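Local coordinates for tRNA-5-methyluridine(54) 2-sulfurtransferase (Pyrococcus horikoshii, PDB 3VRH), which catalyses the ATP-dependent 2-thiolation of 5-methyluridine 54 in the T loop of tRNAs, using a [4Fe-4S] cluster, and so stabilises these tRNAs against heat, at residues G56-A61 against E203-A208; V62-L67 against K99-P104; E39-L44 against L196-E201; D159-L164 against G233-L238. All coordinates share one frame; numbering follows the deposited sequence.

Interaction 1. Residues G56-A61 against E203-A208. With BCN (bicine), chain D.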
loop_
_atom_site.group_PDB
_atom_site.type_symbol
_atom_site.label_atom_id
_atom_site.label_comp_id
_atom_site.label_asym_id
_atom_site.label_seq_id
_atom_site.Cartn_x
_atom_site.Cartn_y
_atom_site.Cartn_z
ATOM N N GLY A 56 23.859 -12.153 -12.810
ATOM C CA GLY A 56 24.762 -12.695 -11.805
ATOM C C GLY A 56 24.112 -12.764 -10.424
ATOM O O GLY A 56 24.662 -13.374 -9.515
ATOM N N GLY A 57 22.943 -12.136 -10.274
ATOM C CA GLY A 57 22.148 -12.213 -9.046
ATOM C C GLY A 57 21.480 -13.568 -8.893
ATOM O O GLY A 57 21.429 -14.359 -9.843
ATOM N N LYS A 58 20.983 -13.869 -7.700
ATOM C CA LYS A 58 20.410 -15.199 -7.440
ATOM C C LYS A 58 19.133 -15.480 -8.253
ATOM O O LYS A 58 18.854 -16.627 -8.593
ATOM C CB LYS A 58 20.078 -15.364 -5.949
ATOM C CG LYS A 58 18.913 -14.449 -5.492
ATOM C CD LYS A 58 18.629 -14.527 -4.004
ATOM C CE LYS A 58 17.404 -13.689 -3.635
ATOM N NZ LYS A 58 17.558 -12.234 -3.980
ATOM N N ASP A 59 18.357 -14.436 -8.535
ATOM C CA ASP A 59 16.996 -14.609 -9.040
ATOM C C ASP A 59 16.968 -15.032 -10.509
ATOM O O ASP A 59 16.289 -15.985 -10.876
ATOM C CB ASP A 59 16.180 -13.338 -8.804
ATOM C CG ASP A 59 16.192 -12.914 -7.329
ATOM O OD1 ASP A 59 15.545 -13.609 -6.516
ATOM O OD2 ASP A 59 16.881 -11.939 -6.974
ATOM N N SER A 60 17.709 -14.312 -11.337
ATOM C CA SER A 60 17.849 -14.690 -12.721
ATOM C C SER A 60 18.630 -16.001 -12.845
ATOM O O SER A 60 18.370 -16.794 -13.746
ATOM C CB SER A 60 18.514 -13.563 -13.513
ATOM O OG SER A 60 19.710 -13.129 -12.898
ATOM N N ALA A 61 19.567 -16.250 -11.930
ATOM C CA ALA A 61 20.319 -17.494 -11.955
ATOM C C ALA A 61 19.434 -18.707 -11.718
ATOM O O ALA A 61 19.544 -19.709 -12.413
ATOM C CB ALA A 61 21.448 -17.469 -10.927
ATOM N N GLU A 203 12.621 -18.742 -0.451
ATOM C CA GLU A 203 12.718 -20.024 -1.170
ATOM C C GLU A 203 13.772 -19.963 -2.286
ATOM O O GLU A 203 14.492 -20.919 -2.516
ATOM C CB GLU A 203 11.351 -20.440 -1.715
ATOM C CG GLU A 203 10.395 -20.789 -0.598
ATOM C CD GLU A 203 8.984 -21.014 -1.065
ATOM O OE1 GLU A 203 8.570 -20.417 -2.082
ATOM O OE2 GLU A 203 8.281 -21.791 -0.392
ATOM N N VAL A 204 13.869 -18.816 -2.956
ATOM C CA VAL A 204 14.892 -18.624 -3.976
ATOM C C VAL A 204 16.289 -18.744 -3.378
ATOM O O VAL A 204 17.125 -19.512 -3.885
ATOM C CB VAL A 204 14.735 -17.291 -4.716
ATOM C CG1 VAL A 204 15.903 -17.063 -5.659
ATOM C CG2 VAL A 204 13.407 -17.258 -5.479
ATOM N N VAL A 205 16.542 -18.004 -2.299
ATOM C CA VAL A 205 17.807 -18.152 -1.581
ATOM C C VAL A 205 18.087 -19.618 -1.244
ATOM O O VAL A 205 19.169 -20.138 -1.548
ATOM C CB VAL A 205 17.861 -17.305 -0.288
ATOM C CG1 VAL A 205 19.083 -17.706 0.562
ATOM C CG2 VAL A 205 17.913 -15.822 -0.630
ATOM N N ALA A 206 17.109 -20.295 -0.655
ATOM C CA ALA A 206 17.309 -21.692 -0.287
ATOM C C ALA A 206 17.586 -22.604 -1.498
ATOM O O ALA A 206 18.357 -23.565 -1.417
ATOM C CB ALA A 206 16.128 -22.201 0.537
ATOM N N TYR A 207 16.966 -22.297 -2.628
ATOM C CA TYR A 207 17.148 -23.135 -3.794
ATOM C C TYR A 207 18.544 -22.980 -4.385
ATOM O O TYR A 207 19.211 -23.973 -4.658
ATOM C CB TYR A 207 16.085 -22.851 -4.848
ATOM C CG TYR A 207 16.130 -23.834 -5.990
ATOM C CD1 TYR A 207 16.890 -23.578 -7.122
ATOM C CD2 TYR A 207 15.435 -25.032 -5.924
ATOM C CE1 TYR A 207 16.946 -24.490 -8.177
ATOM C CE2 TYR A 207 15.479 -25.947 -6.965
ATOM C CZ TYR A 207 16.233 -25.670 -8.093
ATOM O OH TYR A 207 16.285 -26.573 -9.136
ATOM N N ALA A 208 18.978 -21.740 -4.589
ATOM C CA ALA A 208 20.324 -21.456 -5.081
ATOM C C ALA A 208 21.396 -22.167 -4.268
ATOM O O ALA A 208 22.329 -22.735 -4.810
ATOM C CB ALA A 208 20.590 -19.971 -5.065
HETATM N N1 BCN D . 16.238 -10.141 -12.413
HETATM C C1 BCN D . 15.346 -10.408 -11.212
HETATM C C2 BCN D . 15.042 -9.217 -10.383
HETATM O O21 BCN D . 15.057 -8.092 -10.948
HETATM O O22 BCN D . 14.809 -9.331 -9.160
HETATM C C3 BCN D . 17.675 -10.291 -12.058
HETATM C C4 BCN D . 18.047 -11.080 -10.784
HETATM O O4 BCN D . 19.061 -11.727 -10.713
HETATM C C5 BCN D . 15.907 -11.075 -13.487
HETATM C C6 BCN D . 16.510 -10.735 -14.783
HETATM O O6 BCN D . 16.109 -11.218 -15.789
#

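Interaction 2. Residues V62-L67 against K99-P104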
loop_
_atom_site.group_PDB
_atom_site.type_symbol
_atom_site.label_atom_id
_atom_site.label_comp_id
_atom_site.label_asym_id
_atom_site.label_seq_id
_atom_site.Cartn_x
_atom_site.Cartn_y
_atom_site.Cartn_z
ATOM N N VAL A 62 18.584 -18.624 -10.699
ATOM C CA VAL A 62 17.699 -19.725 -10.348
ATOM C C VAL A 62 16.657 -19.888 -11.464
ATOM O O VAL A 62 16.239 -21.004 -11.791
ATOM C CB VAL A 62 17.029 -19.468 -8.953
ATOM C CG1 VAL A 62 15.791 -20.344 -8.740
ATOM C CG2 VAL A 62 18.047 -19.699 -7.831
ATOM N N THR A 63 16.256 -18.766 -12.057
ATOM C CA THR A 63 15.277 -18.801 -13.132
ATOM C C THR A 63 15.845 -19.650 -14.269
ATOM O O THR A 63 15.219 -20.621 -14.690
ATOM C CB THR A 63 14.931 -17.402 -13.673
ATOM O OG1 THR A 63 14.308 -16.625 -12.644
ATOM C CG2 THR A 63 13.980 -17.495 -14.855
ATOM N N ALA A 64 17.037 -19.301 -14.741
ATOM C CA ALA A 64 17.636 -20.031 -15.863
ATOM C C ALA A 64 17.917 -21.468 -15.478
ATOM O O ALA A 64 17.757 -22.377 -16.291
ATOM C CB ALA A 64 18.904 -19.352 -16.329
ATOM N N TYR A 65 18.325 -21.668 -14.234
ATOM C CA TYR A 65 18.619 -22.993 -13.742
ATOM C C TYR A 65 17.387 -23.896 -13.810
ATOM O O TYR A 65 17.469 -25.020 -14.300
ATOM C CB TYR A 65 19.169 -22.953 -12.306
ATOM C CG TYR A 65 19.665 -24.310 -11.813
ATOM C CD1 TYR A 65 18.768 -25.294 -11.399
ATOM C CD2 TYR A 65 21.023 -24.603 -11.761
ATOM C CE1 TYR A 65 19.193 -26.518 -10.952
ATOM C CE2 TYR A 65 21.475 -25.853 -11.321
ATOM C CZ TYR A 65 20.547 -26.803 -10.913
ATOM O OH TYR A 65 20.963 -28.036 -10.469
ATOM N N VAL A 66 16.259 -23.409 -13.307
ATOM C CA VAL A 66 15.056 -24.226 -13.229
ATOM C C VAL A 66 14.379 -24.425 -14.584
ATOM O O VAL A 66 13.931 -25.530 -14.886
ATOM C CB VAL A 66 14.030 -23.687 -12.188
ATOM C CG1 VAL A 66 12.759 -24.527 -12.189
ATOM C CG2 VAL A 66 14.633 -23.703 -10.793
ATOM N N LEU A 67 14.286 -23.369 -15.386
ATOM C CA LEU A 67 13.730 -23.517 -16.729
ATOM C C LEU A 67 14.494 -24.600 -17.493
ATOM O O LEU A 67 13.896 -25.392 -18.214
ATOM C CB LEU A 67 13.791 -22.206 -17.500
ATOM C CG LEU A 67 12.846 -21.106 -17.005
ATOM C CD1 LEU A 67 12.951 -19.905 -17.901
ATOM C CD2 LEU A 67 11.422 -21.591 -16.938
ATOM N N LYS A 99 27.674 -21.847 -16.970
ATOM C CA LYS A 99 28.473 -23.067 -17.128
ATOM C C LYS A 99 27.830 -24.187 -16.309
ATOM O O LYS A 99 27.620 -25.296 -16.796
ATOM C CB LYS A 99 29.911 -22.830 -16.641
ATOM C CG LYS A 99 30.984 -22.947 -17.708
ATOM C CD LYS A 99 31.192 -21.642 -18.473
ATOM C CE LYS A 99 32.181 -21.824 -19.636
ATOM N NZ LYS A 99 31.625 -22.696 -20.719
ATOM N N LEU A 100 27.513 -23.880 -15.052
ATOM C CA LEU A 100 26.844 -24.839 -14.177
ATOM C C LEU A 100 25.485 -25.241 -14.756
ATOM O O LEU A 100 25.126 -26.411 -14.764
ATOM C CB LEU A 100 26.650 -24.241 -12.785
ATOM C CG LEU A 100 26.052 -25.204 -11.760
ATOM C CD1 LEU A 100 27.034 -26.339 -11.506
ATOM C CD2 LEU A 100 25.693 -24.487 -10.454
ATOM N N ILE A 101 24.739 -24.263 -15.252
ATOM C CA ILE A 101 23.394 -24.520 -15.764
ATOM C C ILE A 101 23.487 -25.270 -17.075
ATOM O O ILE A 101 22.664 -26.138 -17.364
ATOM C CB ILE A 101 22.621 -23.222 -16.015
ATOM C CG1 ILE A 101 22.259 -22.552 -14.690
ATOM C CG2 ILE A 101 21.351 -23.491 -16.819
ATOM C CD1 ILE A 101 21.915 -21.101 -14.849
ATOM N N GLY A 102 24.496 -24.930 -17.866
ATOM C CA GLY A 102 24.662 -25.551 -19.170
ATOM C C GLY A 102 23.899 -24.797 -20.245
ATOM O O GLY A 102 23.405 -25.383 -21.202
ATOM N N ALA A 103 23.790 -23.484 -20.081
ATOM C CA ALA A 103 23.098 -22.671 -21.061
ATOM C C ALA A 103 24.104 -21.805 -21.796
ATOM O O ALA A 103 25.049 -21.304 -21.191
ATOM C CB ALA A 103 22.039 -21.793 -20.369
ATOM N N PRO A 104 23.909 -21.629 -23.107
ATOM C CA PRO A 104 24.730 -20.662 -23.851
ATOM C C PRO A 104 24.566 -19.265 -23.238
ATOM O O PRO A 104 23.442 -18.870 -22.895
ATOM C CB PRO A 104 24.107 -20.658 -25.255
ATOM C CG PRO A 104 23.246 -21.890 -25.319
ATOM C CD PRO A 104 22.807 -22.179 -23.909
#

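Interaction 3. Residues E39-L44 against L196-E201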
loop_
_atom_site.group_PDB
_atom_site.type_symbol
_atom_site.label_atom_id
_atom_site.label_comp_id
_atom_site.label_asym_id
_atom_site.label_seq_id
_atom_site.Cartn_x
_atom_site.Cartn_y
_atom_site.Cartn_z
ATOM N N GLU A 39 2.344 -23.222 -16.115
ATOM C CA GLU A 39 1.080 -23.808 -16.554
ATOM C C GLU A 39 -0.117 -22.886 -16.316
ATOM O O GLU A 39 -0.867 -22.579 -17.240
ATOM C CB GLU A 39 0.855 -25.111 -15.794
ATOM C CG GLU A 39 -0.234 -25.994 -16.336
ATOM C CD GLU A 39 -0.064 -27.431 -15.865
ATOM O OE1 GLU A 39 0.105 -27.639 -14.636
ATOM O OE2 GLU A 39 -0.070 -28.346 -16.722
ATOM N N ARG A 40 -0.292 -22.445 -15.077
ATOM C CA ARG A 40 -1.468 -21.664 -14.711
ATOM C C ARG A 40 -1.633 -20.403 -15.535
ATOM O O ARG A 40 -2.754 -20.043 -15.913
ATOM C CB ARG A 40 -1.405 -21.262 -13.247
ATOM C CG ARG A 40 -1.478 -22.416 -12.300
ATOM C CD ARG A 40 -0.917 -22.015 -10.968
ATOM N NE ARG A 40 -1.691 -20.918 -10.408
ATOM C CZ ARG A 40 -1.925 -20.795 -9.113
ATOM N NH1 ARG A 40 -2.638 -19.776 -8.663
ATOM N NH2 ARG A 40 -1.441 -21.702 -8.277
ATOM N N TYR A 41 -0.519 -19.720 -15.790
ATOM C CA TYR A 41 -0.573 -18.448 -16.489
ATOM C C TYR A 41 -0.194 -18.575 -17.953
ATOM O O TYR A 41 -0.094 -17.571 -18.657
ATOM C CB TYR A 41 0.290 -17.398 -15.776
ATOM C CG TYR A 41 -0.210 -17.091 -14.384
ATOM C CD1 TYR A 41 -1.360 -16.330 -14.192
ATOM C CD2 TYR A 41 0.448 -17.574 -13.264
ATOM C CE1 TYR A 41 -1.837 -16.056 -12.922
ATOM C CE2 TYR A 41 -0.016 -17.297 -11.983
ATOM C CZ TYR A 41 -1.163 -16.546 -11.821
ATOM O OH TYR A 41 -1.631 -16.270 -10.555
ATOM N N LYS A 42 -0.006 -19.813 -18.408
ATOM C CA LYS A 42 0.354 -20.097 -19.803
ATOM C C LYS A 42 1.555 -19.251 -20.252
ATOM O O LYS A 42 1.530 -18.627 -21.327
ATOM C CB LYS A 42 -0.841 -19.840 -20.731
ATOM C CG LYS A 42 -2.182 -20.291 -20.182
ATOM C CD LYS A 42 -2.433 -21.748 -20.488
ATOM C CE LYS A 42 -3.544 -21.895 -21.529
ATOM N NZ LYS A 42 -3.595 -23.266 -22.148
ATOM N N LEU A 43 2.595 -19.229 -19.421
ATOM C CA LEU A 43 3.733 -18.343 -19.629
ATOM C C LEU A 43 4.580 -18.804 -20.785
ATOM O O LEU A 43 5.024 -17.992 -21.591
ATOM C CB LEU A 43 4.613 -18.298 -18.374
ATOM C CG LEU A 43 3.897 -17.765 -17.138
ATOM C CD1 LEU A 43 4.845 -17.781 -15.942
ATOM C CD2 LEU A 43 3.380 -16.368 -17.425
ATOM N N LEU A 44 4.793 -20.117 -20.850
ATOM C CA LEU A 44 5.770 -20.715 -21.748
ATOM C C LEU A 44 5.280 -22.057 -22.287
ATOM O O LEU A 44 4.482 -22.743 -21.640
ATOM C CB LEU A 44 7.091 -20.953 -21.000
ATOM C CG LEU A 44 7.827 -19.715 -20.474
ATOM C CD1 LEU A 44 9.002 -20.111 -19.592
ATOM C CD2 LEU A 44 8.286 -18.836 -21.649
ATOM N N LEU A 196 9.109 -17.241 -11.611
ATOM C CA LEU A 196 9.274 -17.332 -10.171
ATOM C C LEU A 196 8.201 -16.518 -9.437
ATOM O O LEU A 196 8.338 -16.236 -8.246
ATOM C CB LEU A 196 10.656 -16.840 -9.757
ATOM C CG LEU A 196 11.865 -17.563 -10.356
ATOM C CD1 LEU A 196 13.124 -17.142 -9.601
ATOM C CD2 LEU A 196 11.679 -19.101 -10.351
ATOM N N TYR A 197 7.138 -16.164 -10.154
ATOM C CA TYR A 197 6.052 -15.353 -9.593
ATOM C C TYR A 197 5.522 -15.806 -8.237
ATOM O O TYR A 197 5.141 -14.974 -7.423
ATOM C CB TYR A 197 4.880 -15.256 -10.579
ATOM C CG TYR A 197 4.009 -14.026 -10.382
ATOM C CD1 TYR A 197 4.467 -12.759 -10.756
ATOM C CD2 TYR A 197 2.722 -14.133 -9.850
ATOM C CE1 TYR A 197 3.678 -11.623 -10.575
ATOM C CE2 TYR A 197 1.916 -13.010 -9.681
ATOM C CZ TYR A 197 2.396 -11.750 -10.044
ATOM O OH TYR A 197 1.588 -10.620 -9.869
ATOM N N GLU A 198 5.495 -17.113 -7.990
ATOM C CA GLU A 198 4.808 -17.622 -6.802
ATOM C C GLU A 198 5.728 -18.199 -5.739
ATOM O O GLU A 198 5.254 -18.674 -4.691
ATOM C CB GLU A 198 3.728 -18.647 -7.177
ATOM C CG GLU A 198 2.691 -18.101 -8.153
ATOM C CD GLU A 198 1.553 -19.076 -8.391
ATOM O OE1 GLU A 198 1.671 -19.917 -9.305
ATOM O OE2 GLU A 198 0.546 -19.003 -7.655
ATOM N N VAL A 199 7.032 -18.176 -6.003
ATOM C CA VAL A 199 7.990 -18.589 -4.985
ATOM C C VAL A 199 8.464 -17.346 -4.226
ATOM O O VAL A 199 8.483 -16.242 -4.776
ATOM C CB VAL A 199 9.195 -19.364 -5.568
ATOM C CG1 VAL A 199 8.760 -20.699 -6.116
ATOM C CG2 VAL A 199 9.900 -18.530 -6.645
ATOM N N THR A 200 8.837 -17.525 -2.964
ATOM C CA THR A 200 9.257 -16.407 -2.138
ATOM C C THR A 200 10.758 -16.179 -2.301
ATOM O O THR A 200 11.478 -17.045 -2.800
ATOM C CB THR A 200 8.954 -16.663 -0.651
ATOM O OG1 THR A 200 9.779 -17.736 -0.184
ATOM C CG2 THR A 200 7.463 -17.014 -0.434
ATOM N N GLU A 201 11.224 -15.010 -1.879
ATOM C CA GLU A 201 12.633 -14.683 -1.973
ATOM C C GLU A 201 13.447 -15.631 -1.103
ATOM O O GLU A 201 14.543 -16.053 -1.465
ATOM C CB GLU A 201 12.899 -13.220 -1.593
ATOM C CG GLU A 201 14.374 -12.853 -1.763
ATOM C CD GLU A 201 14.626 -11.371 -1.908
ATOM O OE1 GLU A 201 13.692 -10.563 -1.711
ATOM O OE2 GLU A 201 15.771 -11.014 -2.232
#

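Interaction 4. Residues D159-L164 against G233-L238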
loop_
_atom_site.group_PDB
_atom_site.type_symbol
_atom_site.label_atom_id
_atom_site.label_comp_id
_atom_site.label_asym_id
_atom_site.label_seq_id
_atom_site.Cartn_x
_atom_site.Cartn_y
_atom_site.Cartn_z
ATOM N N ASP A 159 9.445 -9.623 -4.780
ATOM C CA ASP A 159 9.645 -8.531 -5.733
ATOM C C ASP A 159 8.335 -7.904 -6.179
ATOM O O ASP A 159 8.193 -6.678 -6.141
ATOM C CB ASP A 159 10.442 -9.000 -6.949
ATOM C CG ASP A 159 11.798 -9.535 -6.560
ATOM O OD1 ASP A 159 12.440 -8.865 -5.729
ATOM O OD2 ASP A 159 12.197 -10.627 -7.031
ATOM N N GLU A 160 7.385 -8.733 -6.620
ATOM C CA GLU A 160 6.085 -8.223 -7.050
ATOM C C GLU A 160 5.405 -7.429 -5.915
ATOM O O GLU A 160 4.895 -6.337 -6.139
ATOM C CB GLU A 160 5.168 -9.356 -7.523
ATOM C CG GLU A 160 3.778 -8.887 -8.053
ATOM C CD GLU A 160 3.825 -8.314 -9.482
ATOM O OE1 GLU A 160 4.908 -7.856 -9.908
ATOM O OE2 GLU A 160 2.781 -8.338 -10.185
ATOM N N ALA A 161 5.441 -7.977 -4.701
ATOM C CA ALA A 161 4.790 -7.360 -3.550
ATOM C C ALA A 161 5.384 -5.979 -3.235
ATOM O O ALA A 161 4.648 -4.998 -3.080
ATOM C CB ALA A 161 4.869 -8.279 -2.323
ATOM N N SER A 162 6.712 -5.916 -3.164
ATOM C CA SER A 162 7.425 -4.671 -2.889
ATOM C C SER A 162 7.278 -3.629 -4.005
ATOM O O SER A 162 7.123 -2.442 -3.731
ATOM C CB SER A 162 8.906 -4.949 -2.621
ATOM O OG SER A 162 9.544 -5.362 -3.801
ATOM N N PHE A 163 7.335 -4.084 -5.253
ATOM C CA PHE A 163 7.078 -3.229 -6.406
ATOM C C PHE A 163 5.663 -2.685 -6.315
ATOM O O PHE A 163 5.447 -1.494 -6.519
ATOM C CB PHE A 163 7.338 -3.999 -7.721
ATOM C CG PHE A 163 6.450 -3.590 -8.896
ATOM C CD1 PHE A 163 6.930 -2.736 -9.890
ATOM C CD2 PHE A 163 5.158 -4.111 -9.039
ATOM C CE1 PHE A 163 6.117 -2.379 -10.983
ATOM C CE2 PHE A 163 4.339 -3.744 -10.108
ATOM C CZ PHE A 163 4.820 -2.881 -11.081
ATOM N N LEU A 164 4.702 -3.561 -6.007
ATOM C CA LEU A 164 3.317 -3.126 -5.808
ATOM C C LEU A 164 3.172 -2.071 -4.697
ATOM O O LEU A 164 2.550 -1.057 -4.905
ATOM C CB LEU A 164 2.377 -4.291 -5.515
ATOM C CG LEU A 164 1.935 -5.136 -6.710
ATOM C CD1 LEU A 164 1.069 -6.304 -6.251
ATOM C CD2 LEU A 164 1.200 -4.278 -7.725
ATOM N N GLY A 233 11.267 -5.020 3.713
ATOM C CA GLY A 233 11.407 -5.097 5.163
ATOM C C GLY A 233 10.090 -4.843 5.870
ATOM O O GLY A 233 9.706 -5.546 6.808
ATOM N N VAL A 234 9.397 -3.818 5.402
ATOM C CA VAL A 234 8.031 -3.541 5.826
ATOM C C VAL A 234 7.128 -4.760 5.603
ATOM O O VAL A 234 6.392 -5.177 6.499
ATOM C CB VAL A 234 7.474 -2.348 5.038
ATOM C CG1 VAL A 234 5.977 -2.322 5.092
ATOM C CG2 VAL A 234 8.057 -1.055 5.565
ATOM N N LEU A 235 7.202 -5.340 4.407
ATOM C CA LEU A 235 6.343 -6.469 4.070
ATOM C C LEU A 235 6.705 -7.707 4.881
ATOM O O LEU A 235 5.832 -8.483 5.255
ATOM C CB LEU A 235 6.406 -6.771 2.573
ATOM C CG LEU A 235 5.781 -5.701 1.683
ATOM C CD1 LEU A 235 6.239 -5.897 0.260
ATOM C CD2 LEU A 235 4.280 -5.791 1.760
ATOM N N ASN A 236 7.998 -7.891 5.139
ATOM C CA ASN A 236 8.455 -8.972 6.005
ATOM C C ASN A 236 7.964 -8.758 7.429
ATOM O O ASN A 236 7.564 -9.711 8.097
ATOM C CB ASN A 236 9.982 -9.103 5.984
ATOM C CG ASN A 236 10.511 -9.589 4.638
ATOM O OD1 ASN A 236 9.750 -10.044 3.784
ATOM N ND2 ASN A 236 11.829 -9.497 4.450
ATOM N N GLU A 237 7.997 -7.503 7.880
ATOM C CA GLU A 237 7.443 -7.140 9.185
ATOM C C GLU A 237 5.982 -7.555 9.268
ATOM O O GLU A 237 5.610 -8.334 10.142
ATOM C CB GLU A 237 7.585 -5.640 9.471
ATOM C CG GLU A 237 7.198 -5.253 10.910
ATOM C CD GLU A 237 6.577 -3.859 11.021
ATOM O OE1 GLU A 237 7.020 -2.952 10.275
ATOM O OE2 GLU A 237 5.643 -3.674 11.844
ATOM N N LEU A 238 5.167 -7.055 8.338
ATOM C CA LEU A 238 3.748 -7.413 8.262
ATOM C C LEU A 238 3.482 -8.917 8.141
ATOM O O LEU A 238 2.537 -9.440 8.750
ATOM C CB LEU A 238 3.068 -6.679 7.103
ATOM C CG LEU A 238 2.971 -5.175 7.278
ATOM C CD1 LEU A 238 2.259 -4.559 6.098
ATOM C CD2 LEU A 238 2.235 -4.847 8.573
#

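Interaction 1. Residues G56-A61 against E203-A208
Lys58 packs its aliphatic chain on Val204 and Val205, and Asp59 touches Val204 with a carboxylate oxygen. The lysine does most of the touching. Lys58 CD lies 3.7 Å from Val205 CG2, and Lys58 CG lies 4.0 Å from Val204 CG1. The lysine chain crosses the Val204 side chain at about a right angle. The same Val204 CG1 methyl is in van der Waals contact with Asp59 OD1 at 3.6 Å, so it touches both neighbours of the first helical turn.

Charges lie at the far end of the lysine. The chain is extended to CE and bends only at the last torsion (chi4 -60°). Lys58 NZ thus comes to 3.1 Å from Asp59 OD2, on the syn side of the carboxylate. NZ has its stronger partner outside the two segments, the salt bridge to Glu201.

The run from Ser55 to Ser60, Ser-Gly-Gly-Lys-Asp-Ser, is the PP-loop signature, which in this family receives the phosphates of ATP. Gly57 is the N-cap of helix 58-69.

Bicine occupies this site through hydrogen bonds. Ser60 N donates to bicine O4 at 3.0 Å, nearly straight at 168°. Bicine O4 in turn donates to Ser60 OG at 2.7 Å, and OG is also bonded to Ser55 N.

Interaction 2. Residues V62-L67 against K99-P104
Ile101 leans on Ala64 and Tyr65 where two helices of the PP-loop domain come together. The domain is an alpha/beta fold. Helices 58-69 and 87-101 are the connections of two successive beta-alpha-beta units, which link strands 49-53, 73-80 and 105-109.

The CA atoms of Tyr65 and Ile101 are only 5.4 Å apart, so the isoleucine lies against the backbone of helix 58-69 as well as against side chains. CG1 of Ile101 stands anti to its own carbonyl carbon (chi1 -70°), and CD1 continues outward from it. The Ile101 CD1 methyl reaches 3.8 Å from Ala64 CB and 3.7 Å from Tyr65 N. The short alanine leaves the helix surface low at this point, and its methyl also touches Ile74 and Cys76 of strand 73-80.

The Tyr65 ring approaches differently. Its CG is anti to the backbone N (chi1 -172°), and the ring passes the isoleucine at a slant. Ile101 CG1 is 3.8 Å from Tyr65 CD2. The Tyr65 side chain also touches Val211 of helix 201-211 and Leu213.

Helix 87-101 stops here in a Schellman motif. Gly102 has positive phi and is the C-prime residue, and Ala103 N bonds back to Cys98 O. The other branch of the isoleucine completes the contact: Ile101 CG2 lies 3.8 Å from Ala64 O.

Interaction 3. Residues E39-L44 against L196-E201
Arg40 and Glu198 form a salt bridge at the surface, where the C-terminal end of helix 23-40 faces the loop that follows strand 191-193. That loop makes a type I beta turn from Leu196 to Val199, and Glu198 projects from it toward the helix.

The carboxylate meets the guanidinium over one face. Glu198 OE2 sits 3.2 Å above the plane of the Arg40 guanidinium, offset toward its rim. Glu198 OE2 is 3.4 Å from Arg40 CZ and also 3.4 Å from Arg40 NH2. The two flat groups are nearly perpendicular, 86° apart. No N-H of the arginine points at the oxygen, so the attraction is one of charge alone. The arginine chain bends at chi3 (61°), which turns its end across the glutamate.

Tyr41 adds a looser contact. Glu198 OE1 lies at the edge of its ring, near the ring plane and 4.1 Å from Tyr41 CE2.

Further out, OE1 of Glu198 hydrogen-bonds to Thr37 OG1 of helix 23-40, its stronger partner. This hydrogen bond ties the turn to the helix and is consistent with the carboxylate staying beside Arg40. Tyr41 also touches Pro181 and Leu254, and so does Tyr197. Helix 23-40 ends in a Schellman motif with Lys42, of positive phi, as the C-prime residue. There Leu43 N bonds to Ile38 O.

On the loop side, Thr200 is the N-cap of helix 201-211. Its OG1 accepts a hydrogen bond from Glu203 N.

Interaction 4. Residues D159-L164 against G233-L238
Helices 157-169 and 228-241 pack together through Leu235, which presses on Ala161 and Ser162. The contact is small and buried. No hydrogen bond crosses it; a leucine methyl packs on backbone and beta carbons.

Leu235 CD1 lands on the peptide that joins the two small residues. Leu235 CD1 is 3.5 Å from Ser162 N and 3.6 Å from Ala161 C. The beta carbons stand around the same methyl: Ala161 CB is 3.8 Å and Ser162 CB is 4.0 Å from Leu235 CD1. The leucine CG is anti to the carbonyl carbon (chi1 -68°), which turns the side chain toward the facing helix, with CD1 foremost. With alanine and serine opposite, the backbones come close, and the CA atoms of Ser162 and Leu235 are 7.3 Å apart.

The Ser162 hydroxyl does not reach across. Ser162 OG turns back to its own helix, 3.0 Å from Asp159 O, with Asp158 O as an alternative acceptor. The CB is left to meet the leucine. Met231 and Lys232 of helix 228-241 also touch this serine, and Leu165 extends the packing along Leu235.

A polar tie lies one turn earlier. Asp159 OD1 forms a salt bridge with Lys232, while OD2 accepts from Asn156 N. Asp159 also lines the bicine pocket. On helix 228-241, Val234, Glu237 and Leu238 pack against the second subunit. The arrangement is a buried helix-helix contact, one leucine on two small residues, joining a helix of the nucleotide pocket to a helix of the dimer interface.

In the fold
Interactions 1 and 2 share helix 58-69, with centres about 11 Å apart. Tyr207 of one packs on Tyr65 and Val66 of the other. Interaction 2 is nested inside the longer loops closed by interactions 1 and 3, and closes before interaction 4 opens. The segments of interactions 1, 3 and 4 alternate along the chain. The centres of interactions 1 and 3 are about 15 Å apart, and Val204 packs on Val199 between them. Leu196 reaches Thr63, joining interaction 3 to interaction 2. Interactions 3 and 4, centres about 18 Å apart, meet through a probable hydrogen bond between Tyr197 and Glu160. Together the contacts run from helices beside the sheet, past the PP-loop pocket, to the dimer interface.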